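Local coordinates for putative restriction endonuclease domain-containing protein (Anabaena variabilis, PDB 3OT2) that is of unknown function but is probably a nuclease, belonging to the putative restriction endonucleases of the PD-(D/E)XK clan, at residues Asp13-Leu18 and Ser25-Gly30; Ile33-Pro38 and Ser77-Ile82; Cys71-His76 and Leu130-Gln135. One frame throughout, in Å; residues are numbered along the deposited sequence.

Contact 1 (Asp13-Leu18 and Ser25-Gly30); sequences DEFLKL and SEYIEG. With BU1 (1,4-butanediol), chain E.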
ATOM      1  N   ASP A  13      20.581  11.245 -15.756  1.00 55.26           N
ATOM      2  CA  ASP A  13      21.381  12.416 -16.162  1.00 57.35           C
ATOM      3  C   ASP A  13      20.741  13.138 -17.351  1.00 61.62           C
ATOM      4  O   ASP A  13      20.654  14.366 -17.335  1.00 61.49           O
ATOM      5  CB  ASP A  13      22.835  12.014 -16.493  1.00 62.54           C
ATOM      6  CG  ASP A  13      23.663  11.568 -15.292  1.00 80.93           C
ATOM      7  OD1 ASP A  13      23.392  12.058 -14.154  1.00 80.13           O
ATOM      8  OD2 ASP A  13      24.606  10.764 -15.487  1.00 90.20           O
ATOM      9  N   GLU A  14      20.244  12.368 -18.344  1.00 58.58           N
ATOM     10  CA  GLU A  14      19.535  12.885 -19.516  1.00 59.67           C
ATOM     11  C   GLU A  14      18.194  13.502 -19.091  1.00 59.93           C
ATOM     12  O   GLU A  14      17.877  14.610 -19.518  1.00 60.55           O
ATOM     13  CB  GLU A  14      19.310  11.775 -20.559  1.00 62.91           C
ATOM     14  CG  GLU A  14      20.547  11.416 -21.370  1.00 76.26           C
ATOM     15  CD  GLU A  14      20.507  10.081 -22.095  1.00103.65           C
ATOM     16  OE1 GLU A  14      19.399   9.530 -22.292  1.00 99.62           O
ATOM     17  OE2 GLU A  14      21.593   9.594 -22.485  1.00101.67           O
ATOM     18  N   PHE A  15      17.432  12.803 -18.220  1.00 52.78           N
ATOM     19  CA  PHE A  15      16.135  13.275 -17.711  1.00 49.62           C
ATOM     20  C   PHE A  15      16.256  14.644 -17.028  1.00 52.59           C
ATOM     21  O   PHE A  15      15.391  15.497 -17.221  1.00 53.79           O
ATOM     22  CB  PHE A  15      15.505  12.249 -16.727  1.00 47.82           C
ATOM     23  CG  PHE A  15      14.330  12.796 -15.935  1.00 45.63           C
ATOM     24  CD1 PHE A  15      13.055  12.827 -16.486  1.00 47.16           C
ATOM     25  CD2 PHE A  15      14.511  13.318 -14.653  1.00 43.11           C
ATOM     26  CE1 PHE A  15      11.980  13.373 -15.769  1.00 45.13           C
ATOM     27  CE2 PHE A  15      13.435  13.873 -13.944  1.00 43.22           C
ATOM     28  CZ  PHE A  15      12.180  13.887 -14.506  1.00 41.46           C
ATOM     29  N   LEU A  16      17.299  14.829 -16.198  1.00 48.10           N
ATOM     30  CA  LEU A  16      17.513  16.048 -15.424  1.00 46.98           C
ATOM     31  C   LEU A  16      17.871  17.262 -16.302  1.00 56.09           C
ATOM     32  O   LEU A  16      17.758  18.390 -15.834  1.00 56.76           O
ATOM     33  CB  LEU A  16      18.571  15.821 -14.339  1.00 45.08           C
ATOM     34  CG  LEU A  16      18.167  14.874 -13.188  1.00 46.00           C
ATOM     35  CD1 LEU A  16      19.370  14.450 -12.391  1.00 45.24           C
ATOM     36  CD2 LEU A  16      17.104  15.491 -12.267  1.00 44.03           C
ATOM     37  N   LYS A  17      18.246  17.042 -17.567  1.00 56.44           N
ATOM     38  CA  LYS A  17      18.542  18.138 -18.495  1.00 59.87           C
ATOM     39  C   LYS A  17      17.247  18.640 -19.151  1.00 66.51           C
ATOM     40  O   LYS A  17      17.237  19.737 -19.710  1.00 69.05           O
ATOM     41  CB  LYS A  17      19.555  17.698 -19.574  1.00 64.86           C
ATOM     42  CG  LYS A  17      20.953  17.379 -19.040  1.00 78.68           C
ATOM     43  CD  LYS A  17      21.790  16.678 -20.100  1.00 89.57           C
ATOM     44  CE  LYS A  17      23.004  15.995 -19.529  1.00 98.62           C
ATOM     45  NZ  LYS A  17      23.663  15.132 -20.546  1.00113.59           N
ATOM     46  N   LEU A  18      16.161  17.838 -19.086  1.00 62.38           N
ATOM     47  CA  LEU A  18      14.860  18.150 -19.692  1.00 62.82           C
ATOM     48  C   LEU A  18      14.131  19.300 -18.958  1.00 66.22           C
ATOM     49  O   LEU A  18      14.407  19.542 -17.772  1.00 63.26           O
ATOM     50  CB  LEU A  18      13.958  16.898 -19.731  1.00 61.88           C
ATOM     51  CG  LEU A  18      14.506  15.648 -20.443  1.00 68.04           C
ATOM     52  CD1 LEU A  18      13.572  14.471 -20.254  1.00 66.98           C
ATOM     53  CD2 LEU A  18      14.740  15.893 -21.929  1.00 72.34           C
ATOM     54  N   SER A  25       7.135  16.166 -13.637  1.00 46.51           N
ATOM     55  CA  SER A  25       7.463  14.832 -14.110  1.00 45.97           C
ATOM     56  C   SER A  25       8.441  14.153 -13.162  1.00 44.89           C
ATOM     57  O   SER A  25       9.400  14.768 -12.677  1.00 42.49           O
ATOM     58  CB  SER A  25       8.040  14.877 -15.518  1.00 52.00           C
ATOM     59  OG  SER A  25       7.053  15.335 -16.426  1.00 62.64           O
ATOM     60  N   GLU A  26       8.189  12.877 -12.911  1.00 38.80           N
ATOM     61  CA  GLU A  26       9.041  12.048 -12.086  1.00 36.43           C
ATOM     62  C   GLU A  26       9.755  11.047 -12.960  1.00 41.00           C
ATOM     63  O   GLU A  26       9.244  10.670 -14.022  1.00 41.82           O
ATOM     64  CB  GLU A  26       8.236  11.332 -10.993  1.00 35.62           C
ATOM     65  CG  GLU A  26       7.561  12.277 -10.018  1.00 34.10           C
ATOM     66  CD  GLU A  26       6.887  11.606  -8.835  1.00 41.19           C
ATOM     67  OE1 GLU A  26       5.994  10.764  -9.061  1.00 35.59           O
ATOM     68  OE2 GLU A  26       7.206  11.957  -7.679  1.00 36.38           O
ATOM     69  N   TYR A  27      10.956  10.652 -12.541  1.00 37.38           N
ATOM     70  CA  TYR A  27      11.764   9.634 -13.214  1.00 38.35           C
ATOM     71  C   TYR A  27      11.853   8.456 -12.243  1.00 42.26           C
ATOM     72  O   TYR A  27      12.542   8.536 -11.217  1.00 39.03           O
ATOM     73  CB  TYR A  27      13.134  10.190 -13.633  1.00 39.42           C
ATOM     74  CG  TYR A  27      14.016   9.177 -14.328  1.00 42.02           C
ATOM     75  CD1 TYR A  27      13.946   8.988 -15.707  1.00 45.77           C
ATOM     76  CD2 TYR A  27      14.953   8.436 -13.615  1.00 42.72           C
ATOM     77  CE1 TYR A  27      14.774   8.068 -16.357  1.00 48.59           C
ATOM     78  CE2 TYR A  27      15.783   7.516 -14.252  1.00 45.12           C
ATOM     79  CZ  TYR A  27      15.698   7.345 -15.625  1.00 54.61           C
ATOM     80  OH  TYR A  27      16.501   6.419 -16.240  1.00 58.14           O
ATOM     81  N   ILE A  28      11.058   7.401 -12.521  1.00 40.29           N
ATOM     82  CA  ILE A  28      10.917   6.234 -11.648  1.00 38.63           C
ATOM     83  C   ILE A  28      11.186   4.981 -12.436  1.00 43.21           C
ATOM     84  O   ILE A  28      10.499   4.727 -13.428  1.00 43.29           O
ATOM     85  CB  ILE A  28       9.505   6.184 -11.006  1.00 39.63           C
ATOM     86  CG1 ILE A  28       9.109   7.530 -10.347  1.00 38.79           C
ATOM     87  CG2 ILE A  28       9.418   5.020 -10.000  1.00 38.70           C
ATOM     88  CD1 ILE A  28       7.639   7.762 -10.251  1.00 41.24           C
ATOM     89  N   GLU A  29      12.174   4.192 -11.988  1.00 41.00           N
ATOM     90  CA  GLU A  29      12.552   2.906 -12.603  1.00 42.73           C
ATOM     91  C   GLU A  29      12.804   3.057 -14.120  1.00 49.72           C
ATOM     92  O   GLU A  29      12.397   2.205 -14.916  1.00 53.42           O
ATOM     93  CB  GLU A  29      11.474   1.836 -12.319  1.00 44.09           C
ATOM     94  CG  GLU A  29      11.265   1.585 -10.831  1.00 49.98           C
ATOM     95  CD  GLU A  29      10.178   0.605 -10.445  1.00 66.19           C
ATOM     96  OE1 GLU A  29       9.170   0.513 -11.183  1.00 64.59           O
ATOM     97  OE2 GLU A  29      10.290  -0.006  -9.357  1.00 56.42           O
ATOM     98  N   GLY A  30      13.446   4.157 -14.499  1.00 45.55           N
ATOM     99  CA  GLY A  30      13.782   4.460 -15.887  1.00 48.53           C
ATOM    100  C   GLY A  30      12.664   5.030 -16.740  1.00 54.41           C
ATOM    101  O   GLY A  30      12.881   5.292 -17.922  1.00 56.65           O
TER
HETATM  102  C1  BU1 E 189      14.555  18.826 -13.789  1.00 43.23           C
HETATM  103  C2  BU1 E 189      13.940  17.680 -14.595  1.00 44.06           C
HETATM  104  C3  BU1 E 189      12.567  18.175 -15.050  1.00 44.24           C
HETATM  105  C4  BU1 E 189      11.872  17.123 -15.889  1.00 45.26           C
HETATM  106  O5  BU1 E 189      15.917  18.509 -13.530  1.00 44.89           O
HETATM  107  O6  BU1 E 189      10.558  17.646 -16.178  1.00 46.77           O

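Contact 2 (Ile33-Pro38 and Ser77-Ile82); sequences IQKPMP and STVPDI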
ATOM      1  N   ILE A  33       7.075   9.668 -15.626  1.00 46.02           N
ATOM      2  CA  ILE A  33       5.665   9.674 -15.250  1.00 45.64           C
ATOM      3  C   ILE A  33       5.314  11.055 -14.727  1.00 48.77           C
ATOM      4  O   ILE A  33       5.915  11.541 -13.759  1.00 45.54           O
ATOM      5  CB  ILE A  33       5.269   8.563 -14.225  1.00 47.48           C
ATOM      6  CG1 ILE A  33       5.719   7.155 -14.686  1.00 48.87           C
ATOM      7  CG2 ILE A  33       3.741   8.589 -13.949  1.00 47.62           C
ATOM      8  CD1 ILE A  33       5.942   6.166 -13.568  1.00 56.90           C
ATOM      9  N   GLN A  34       4.331  11.680 -15.367  1.00 46.31           N
ATOM     10  CA  GLN A  34       3.852  12.995 -14.966  1.00 45.18           C
ATOM     11  C   GLN A  34       2.919  12.849 -13.777  1.00 46.13           C
ATOM     12  O   GLN A  34       2.110  11.920 -13.748  1.00 46.27           O
ATOM     13  CB  GLN A  34       3.157  13.664 -16.137  1.00 48.66           C
ATOM     14  CG  GLN A  34       3.022  15.166 -15.971  1.00 67.45           C
ATOM     15  CD  GLN A  34       2.506  15.865 -17.205  1.00 74.06           C
ATOM     16  OE1 GLN A  34       2.073  15.245 -18.186  1.00 67.48           O
ATOM     17  NE2 GLN A  34       2.553  17.182 -17.174  1.00 61.43           N
ATOM     18  N   LYS A  35       3.038  13.758 -12.788  1.00 40.73           N
ATOM     19  CA  LYS A  35       2.204  13.759 -11.580  1.00 38.24           C
ATOM     20  C   LYS A  35       0.734  14.074 -11.933  1.00 41.88           C
ATOM     21  O   LYS A  35       0.496  14.625 -13.006  1.00 43.32           O
ATOM     22  CB  LYS A  35       2.737  14.792 -10.558  1.00 39.02           C
ATOM     23  CG  LYS A  35       3.912  14.302  -9.730  1.00 38.27           C
ATOM     24  CD  LYS A  35       4.286  15.310  -8.637  1.00 37.85           C
ATOM     25  CE  LYS A  35       3.244  15.389  -7.534  1.00 36.05           C
ATOM     26  NZ  LYS A  35       3.748  16.116  -6.347  1.00 35.02           N
ATOM     27  N   PRO A  36      -0.270  13.745 -11.074  1.00 40.45           N
ATOM     28  CA  PRO A  36      -1.661  14.065 -11.443  1.00 43.13           C
ATOM     29  C   PRO A  36      -1.937  15.568 -11.408  1.00 50.59           C
ATOM     30  O   PRO A  36      -1.204  16.343 -10.786  1.00 48.41           O
ATOM     31  CB  PRO A  36      -2.503  13.309 -10.396  1.00 43.55           C
ATOM     32  CG  PRO A  36      -1.626  13.007  -9.316  1.00 43.77           C
ATOM     33  CD  PRO A  36      -0.213  13.042  -9.771  1.00 38.79           C
HETATM   34  N   MSE A  37      -2.992  15.977 -12.108  1.00 51.44           N
HETATM   35  CA  MSE A  37      -3.419  17.369 -12.159  1.00 52.91           C
HETATM   36  C   MSE A  37      -3.898  17.803 -10.761  1.00 54.03           C
HETATM   37  O   MSE A  37      -4.464  16.969 -10.038  1.00 50.94           O
HETATM   38  CB  MSE A  37      -4.534  17.531 -13.209  1.00 58.61           C
HETATM   39  CG  MSE A  37      -4.045  17.334 -14.643  1.00 69.42           C
HETATM   40 SE   MSE A  37      -3.056  18.906 -15.253  0.75 80.54          SE
HETATM   41  CE  MSE A  37      -4.534  20.151 -15.341  1.00 79.59           C
ATOM     42  N   PRO A  38      -3.632  19.062 -10.326  1.00 50.13           N
ATOM     43  CA  PRO A  38      -4.150  19.507  -9.023  1.00 48.23           C
ATOM     44  C   PRO A  38      -5.682  19.388  -8.940  1.00 47.44           C
ATOM     45  O   PRO A  38      -6.375  19.571  -9.931  1.00 46.66           O
ATOM     46  CB  PRO A  38      -3.712  20.978  -8.952  1.00 51.04           C
ATOM     47  CG  PRO A  38      -2.551  21.068  -9.896  1.00 57.06           C
ATOM     48  CD  PRO A  38      -2.951  20.169 -11.026  1.00 53.61           C
ATOM     49  N   SER A  77      14.191  10.431  -9.669  1.00 35.54           N
ATOM     50  CA  SER A  77      13.974  11.867  -9.478  1.00 34.64           C
ATOM     51  C   SER A  77      12.482  12.085  -9.257  1.00 37.21           C
ATOM     52  O   SER A  77      11.693  11.971 -10.195  1.00 37.87           O
ATOM     53  CB  SER A  77      14.501  12.673 -10.657  1.00 37.21           C
ATOM     54  OG  SER A  77      14.329  14.040 -10.344  1.00 41.52           O
ATOM     55  N   THR A  78      12.093  12.325  -8.000  1.00 31.70           N
ATOM     56  CA  THR A  78      10.687  12.417  -7.622  1.00 31.34           C
ATOM     57  C   THR A  78      10.318  13.775  -7.037  1.00 35.29           C
ATOM     58  O   THR A  78      11.184  14.567  -6.667  1.00 34.45           O
ATOM     59  CB  THR A  78      10.321  11.297  -6.626  1.00 36.02           C
ATOM     60  OG1 THR A  78      11.174  11.357  -5.479  1.00 35.44           O
ATOM     61  CG2 THR A  78      10.381   9.902  -7.267  1.00 35.24           C
ATOM     62  N   VAL A  79       9.011  14.038  -6.986  1.00 31.00           N
ATOM     63  CA  VAL A  79       8.453  15.278  -6.469  1.00 31.86           C
ATOM     64  C   VAL A  79       7.357  14.913  -5.458  1.00 32.98           C
ATOM     65  O   VAL A  79       6.171  14.959  -5.799  1.00 31.52           O
ATOM     66  CB  VAL A  79       7.937  16.228  -7.590  1.00 37.23           C
ATOM     67  CG1 VAL A  79       7.554  17.594  -7.015  1.00 36.86           C
ATOM     68  CG2 VAL A  79       8.963  16.398  -8.705  1.00 38.85           C
ATOM     69  N   PRO A  80       7.723  14.572  -4.197  1.00 30.17           N
ATOM     70  CA  PRO A  80       6.690  14.260  -3.203  1.00 29.27           C
ATOM     71  C   PRO A  80       5.754  15.452  -3.030  1.00 33.50           C
ATOM     72  O   PRO A  80       6.205  16.591  -3.180  1.00 33.08           O
ATOM     73  CB  PRO A  80       7.501  14.000  -1.921  1.00 28.60           C
ATOM     74  CG  PRO A  80       8.828  13.582  -2.397  1.00 33.68           C
ATOM     75  CD  PRO A  80       9.072  14.447  -3.609  1.00 30.50           C
ATOM     76  N   ASP A  81       4.467  15.204  -2.719  1.00 29.24           N
ATOM     77  CA  ASP A  81       3.536  16.305  -2.482  1.00 28.45           C
ATOM     78  C   ASP A  81       4.121  17.255  -1.403  1.00 32.20           C
ATOM     79  O   ASP A  81       4.092  18.485  -1.568  1.00 32.32           O
ATOM     80  CB  ASP A  81       2.152  15.769  -2.068  1.00 28.45           C
ATOM     81  CG  ASP A  81       1.349  15.139  -3.195  1.00 33.54           C
ATOM     82  OD1 ASP A  81       1.637  15.445  -4.389  1.00 32.92           O
ATOM     83  OD2 ASP A  81       0.409  14.374  -2.891  1.00 34.40           O
ATOM     84  N   ILE A  82       4.671  16.670  -0.311  1.00 28.60           N
ATOM     85  CA  ILE A  82       5.334  17.410   0.785  1.00 27.58           C
ATOM     86  C   ILE A  82       6.583  16.650   1.172  1.00 31.30           C
ATOM     87  O   ILE A  82       6.523  15.450   1.394  1.00 31.69           O
ATOM     88  CB  ILE A  82       4.433  17.654   2.020  1.00 29.46           C
ATOM     89  CG1 ILE A  82       3.103  18.337   1.632  1.00 29.82           C
ATOM     90  CG2 ILE A  82       5.172  18.444   3.132  1.00 28.25           C
ATOM     91  CD1 ILE A  82       2.011  18.103   2.611  1.00 34.92           C
TER

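Contact 3 (Cys71-His76 and Leu130-Gln135); sequences CTFGDH and LKHGTQ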
ATOM      1  N   CYS A  71      13.285  15.784  -5.394  1.00 32.28           N
ATOM      2  CA  CYS A  71      14.287  15.022  -4.663  1.00 32.56           C
ATOM      3  C   CYS A  71      14.848  13.966  -5.590  1.00 35.81           C
ATOM      4  O   CYS A  71      14.099  13.109  -6.064  1.00 35.10           O
ATOM      5  CB  CYS A  71      13.694  14.418  -3.394  1.00 32.18           C
ATOM      6  SG  CYS A  71      13.172  15.660  -2.178  1.00 36.13           S
ATOM      7  N   THR A  72      16.153  14.064  -5.901  1.00 33.59           N
ATOM      8  CA  THR A  72      16.826  13.149  -6.825  1.00 33.66           C
ATOM      9  C   THR A  72      17.844  12.310  -6.060  1.00 38.17           C
ATOM     10  O   THR A  72      18.837  12.844  -5.576  1.00 37.81           O
ATOM     11  CB  THR A  72      17.462  13.934  -7.984  1.00 38.40           C
ATOM     12  OG1 THR A  72      16.448  14.717  -8.605  1.00 39.61           O
ATOM     13  CG2 THR A  72      18.126  13.022  -9.039  1.00 37.79           C
ATOM     14  N   PHE A  73      17.614  10.983  -5.991  1.00 34.24           N
ATOM     15  CA  PHE A  73      18.492  10.059  -5.275  1.00 34.55           C
ATOM     16  C   PHE A  73      18.172   8.626  -5.693  1.00 38.28           C
ATOM     17  O   PHE A  73      17.066   8.351  -6.164  1.00 36.57           O
ATOM     18  CB  PHE A  73      18.331  10.232  -3.739  1.00 35.14           C
ATOM     19  CG  PHE A  73      16.909  10.040  -3.261  1.00 35.08           C
ATOM     20  CD1 PHE A  73      16.019  11.110  -3.227  1.00 37.52           C
ATOM     21  CD2 PHE A  73      16.445   8.784  -2.895  1.00 36.10           C
ATOM     22  CE1 PHE A  73      14.702  10.929  -2.813  1.00 36.75           C
ATOM     23  CE2 PHE A  73      15.128   8.606  -2.463  1.00 37.41           C
ATOM     24  CZ  PHE A  73      14.267   9.675  -2.436  1.00 35.43           C
ATOM     25  N   GLY A  74      19.137   7.734  -5.499  1.00 36.99           N
ATOM     26  CA  GLY A  74      19.025   6.310  -5.808  1.00 36.88           C
ATOM     27  C   GLY A  74      18.534   5.988  -7.205  1.00 40.36           C
ATOM     28  O   GLY A  74      17.732   5.064  -7.371  1.00 39.54           O
ATOM     29  N   ASP A  75      19.008   6.762  -8.209  1.00 37.36           N
ATOM     30  CA  ASP A  75      18.700   6.654  -9.647  1.00 39.41           C
ATOM     31  C   ASP A  75      17.238   7.071  -9.983  1.00 42.46           C
ATOM     32  O   ASP A  75      16.751   6.807 -11.093  1.00 42.95           O
ATOM     33  CB  ASP A  75      19.016   5.250 -10.208  1.00 43.05           C
ATOM     34  CG  ASP A  75      19.123   5.179 -11.723  1.00 55.73           C
ATOM     35  OD1 ASP A  75      19.800   6.055 -12.315  1.00 56.86           O
ATOM     36  OD2 ASP A  75      18.505   4.260 -12.322  1.00 63.77           O
ATOM     37  N   HIS A  76      16.560   7.764  -9.046  1.00 36.96           N
ATOM     38  CA  HIS A  76      15.197   8.264  -9.251  1.00 35.94           C
ATOM     39  C   HIS A  76      15.159   9.759  -9.046  1.00 39.07           C
ATOM     40  O   HIS A  76      15.968  10.288  -8.283  1.00 37.53           O
ATOM     41  CB  HIS A  76      14.186   7.601  -8.273  1.00 35.16           C
ATOM     42  CG  HIS A  76      13.922   6.130  -8.478  1.00 37.92           C
ATOM     43  ND1 HIS A  76      12.843   5.505  -7.864  1.00 38.28           N
ATOM     44  CD2 HIS A  76      14.615   5.199  -9.185  1.00 40.32           C
ATOM     45  CE1 HIS A  76      12.921   4.228  -8.213  1.00 38.08           C
ATOM     46  NE2 HIS A  76      13.975   3.996  -8.998  1.00 39.62           N
ATOM     47  N   LEU A 130      12.414   5.353   1.917  0.50 26.07           N
ATOM     48  CA  LEU A 130      12.847   4.604   3.100  0.50 26.76           C
ATOM     49  C   LEU A 130      14.152   3.857   2.845  0.50 32.83           C
ATOM     50  O   LEU A 130      14.977   3.751   3.753  0.50 33.45           O
ATOM     51  CB  LEU A 130      11.769   3.613   3.565  0.50 26.45           C
ATOM     52  CG  LEU A 130      10.439   4.199   4.048  0.50 30.10           C
ATOM     53  CD1 LEU A 130       9.421   3.092   4.246  0.50 30.47           C
ATOM     54  CD2 LEU A 130      10.601   5.001   5.339  0.50 31.70           C
ATOM     55  N   LYS A 131      14.353   3.381   1.603  1.00 29.54           N
ATOM     56  CA  LYS A 131      15.566   2.663   1.189  0.50 30.65           C
ATOM     57  C   LYS A 131      16.787   3.613   1.191  1.00 35.30           C
ATOM     58  O   LYS A 131      17.930   3.158   1.282  1.00 35.67           O
ATOM     59  CB  LYS A 131      15.340   2.046  -0.214  0.50 33.21           C
ATOM     60  CG  LYS A 131      16.508   1.223  -0.768  0.50 33.15           C
ATOM     61  CD  LYS A 131      16.241   0.725  -2.181  0.50 40.55           C
ATOM     62  CE  LYS A 131      17.391  -0.134  -2.656  0.50 46.67           C
ATOM     63  NZ  LYS A 131      17.107  -0.742  -3.981  0.50 60.93           N
ATOM     64  N   HIS A 132      16.543   4.942   1.083  1.00 30.81           N
ATOM     65  CA  HIS A 132      17.639   5.905   0.998  1.00 31.42           C
ATOM     66  C   HIS A 132      17.705   6.872   2.183  1.00 36.33           C
ATOM     67  O   HIS A 132      18.290   7.945   2.061  1.00 35.79           O
ATOM     68  CB  HIS A 132      17.573   6.630  -0.354  1.00 31.74           C
ATOM     69  CG  HIS A 132      17.872   5.680  -1.475  1.00 35.71           C
ATOM     70  ND1 HIS A 132      19.182   5.347  -1.812  1.00 38.06           N
ATOM     71  CD2 HIS A 132      17.030   4.930  -2.224  1.00 37.29           C
ATOM     72  CE1 HIS A 132      19.091   4.450  -2.781  1.00 38.21           C
ATOM     73  NE2 HIS A 132      17.819   4.162  -3.065  1.00 38.22           N
ATOM     74  N   GLY A 133      17.166   6.451   3.328  1.00 35.15           N
ATOM     75  CA  GLY A 133      17.283   7.199   4.576  1.00 35.68           C
ATOM     76  C   GLY A 133      16.088   7.931   5.143  1.00 36.00           C
ATOM     77  O   GLY A 133      16.204   8.523   6.214  1.00 35.81           O
ATOM     78  N   THR A 134      14.941   7.947   4.444  1.00 31.03           N
ATOM     79  CA  THR A 134      13.765   8.653   4.966  1.00 27.28           C
ATOM     80  C   THR A 134      13.342   8.000   6.290  1.00 29.97           C
ATOM     81  O   THR A 134      13.348   6.776   6.412  1.00 29.19           O
ATOM     82  CB  THR A 134      12.663   8.679   3.916  1.00 29.12           C
ATOM     83  OG1 THR A 134      13.148   9.424   2.794  1.00 28.50           O
ATOM     84  CG2 THR A 134      11.361   9.307   4.418  1.00 25.56           C
ATOM     85  N   GLN A 135      13.020   8.831   7.296  1.00 27.07           N
ATOM     86  CA  GLN A 135      12.607   8.336   8.605  1.00 27.98           C
ATOM     87  C   GLN A 135      11.175   7.869   8.567  1.00 28.50           C
ATOM     88  O   GLN A 135      10.840   6.908   9.242  1.00 29.39           O
ATOM     89  CB  GLN A 135      12.746   9.419   9.700  1.00 29.89           C
ATOM     90  CG  GLN A 135      14.111  10.115   9.769  1.00 32.42           C
ATOM     91  CD  GLN A 135      14.150  11.165  10.863  1.00 42.34           C
ATOM     92  OE1 GLN A 135      13.478  11.058  11.909  1.00 40.51           O
ATOM     93  NE2 GLN A 135      14.989  12.192  10.671  1.00 33.36           N
TER

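Contact 1 (Asp13-Leu18 and Ser25-Gly30)
Phe15, on the short helix 12-15, lays one face of its ring against Tyr27 of strand 25-28. The main interaction is CH-pi: Tyr27 CB stands over the middle of the Phe15 ring, 3.5 Å from its centroid and 10° off the normal. Between the two aromatic rings the geometry is neither stacked nor edge-to-face. Their planes are turned 34° apart and their centroids lie 5.3 Å from each other, as the side chains slide past one another in opposite directions. CG anti to the backbone N (chi1 167°) carries the Phe15 ring under Tyr27 CB; Phe15 CB itself lies 3.8 Å from Tyr27 CD1.

A second, more polar approach is made at the ring edge. Ser25 O lies in the plane of the Phe15 ring, 3.4 Å from CZ, and the same oxygen accepts a hydrogen bond from Arg70 NH2. Other polar groups of the strand also turn to partners beyond the contact: Ser25 OG to Thr21 OG1, and Tyr27 OH to Ile10 O.

The bound 1,4-butanediol supplies the third kind of contact. Its C4 sits 3.5 Å from Phe15 CZ, approaching the ring obliquely, while its O5 donates a 3.0 Å hydrogen bond to Leu16 O. The diol is also hydrogen-bonded to Pro19 O. Leu16 belongs to a type I turn closed by Leu18 N bonding to Phe15 O at 3.1 Å.

No hydrogen bond joins the helix side to the strand, so dispersion and weak C-H contacts do the holding. The pocket wall pairs an aromatic surface with backbone carbonyls, which suits a short diol with an apolar middle and hydroxyl ends; whether any natural ligand binds there is not established.

Contact 2 (Ile33-Pro38 and Ser77-Ile82)
Lys35 reaches across to Val79 and Asp81 with its amine, and NZ carries both polar bonds of the contact. The shorter goes to Val79 O, 2.7 Å away, with a fairly open C=O...N angle of 157° and the donor tilted somewhat out of the carbonyl plane. The other is a salt bridge from NZ to Asp81 OD1 at 3.0 Å, meeting the carboxylate on its anti side and 17° out of its plane. A bend at chi3 (70°) in an otherwise extended chain turns the amine toward these two acceptors. Lower on the same side chain, CD packs 3.9 Å from Val79 CB, the two side chains crossing at about a right angle.

Moving outward, NZ has a third partner in Glu68 OE1, again a salt bridge, so three oxygens grip one buried amine. Asp81 is fixed from its far oxygen: OD2 accepts hydrogen bonds from His42 NE2 and Ile112 N, while the Asp81 backbone N bonds to Glu111 OE1. Pro80-Asp81, together with Glu111 on the next strand, is consistent with the PD and acidic elements of the PD-(D/E)XK signature, which would put Lys35 beside a probable active site.

In the fold, Lys35 follows directly on strand 31-34, whereas Val79 to Asp81 form the connection from strand 76-78 into strand 82-86. Pro80 packs on Thr109 and Glu111 of strand 108-112, and Ile82 rests on that strand and on helix 40-57.

Contact 3 (Cys71-His76 and Leu130-Gln135)
Phe73 O is gripped twice: by His76 N at 3.0 Å, inside the turn, and by the NE2 of His128 from helix 119-131. The return bond, from Phe73 N to His76 O, is 2.9 Å long. Together the pair closes a two-residue beta hairpin with a type I' turn, linking strand 71-73 to strand 76-78, and Gly74 and Asp75 take its positive-phi positions.

His132, the first residue past helix 119-131, meets this hairpin. Its CB touches CD2 of Phe73 at 3.5 Å, and the two rings sit obliquely, planes 59° apart and centroids separated by 5.6 Å. Phe73 CG lies between its own backbone N and carbonyl carbon (chi1 57°), a rotamer that swings the ring toward the helix end. The imidazole then extends over the turn, where Gly74 CA lies above its face in a CH-pi contact, 3.9 Å from the ring centroid and 28° off the normal. Putting an alanine at His132 would keep the CB against Phe73 but would probably leave Gly74 CA without the imidazole face it rests on and open a gap beside the Phe73 ring. His128 fills in next to both rings, meeting those of Phe73 and His132 while stacking on His76. Past Gly133, the chain is tied down by Thr134 OG1 bonding to Pro106 O and by Gln135 NE2 bonding to Asp107 OD1.

Contacts 1 and 2 are buried, whereas contact 3 is partly open at the turn and helix end. Strands 25-28 and 31-34, which pair in one hairpin, give one side each to contacts 1 and 2; the hairpin of strands 71-73 and 76-78 does the same for contacts 3 and 2. Backbone hydrogen bonds join them: Glu26 N to Ile33 O, Tyr27 N to Ser77 O, and Cys71 N to Thr78 O. Charge is concentrated in contact 2, its centre about 10 Å from the centre of the chain and near the probable active site. Contacts 1 and 3, farther out, depend on aromatic and CH-pi packing, with a bound diol added in contact 1.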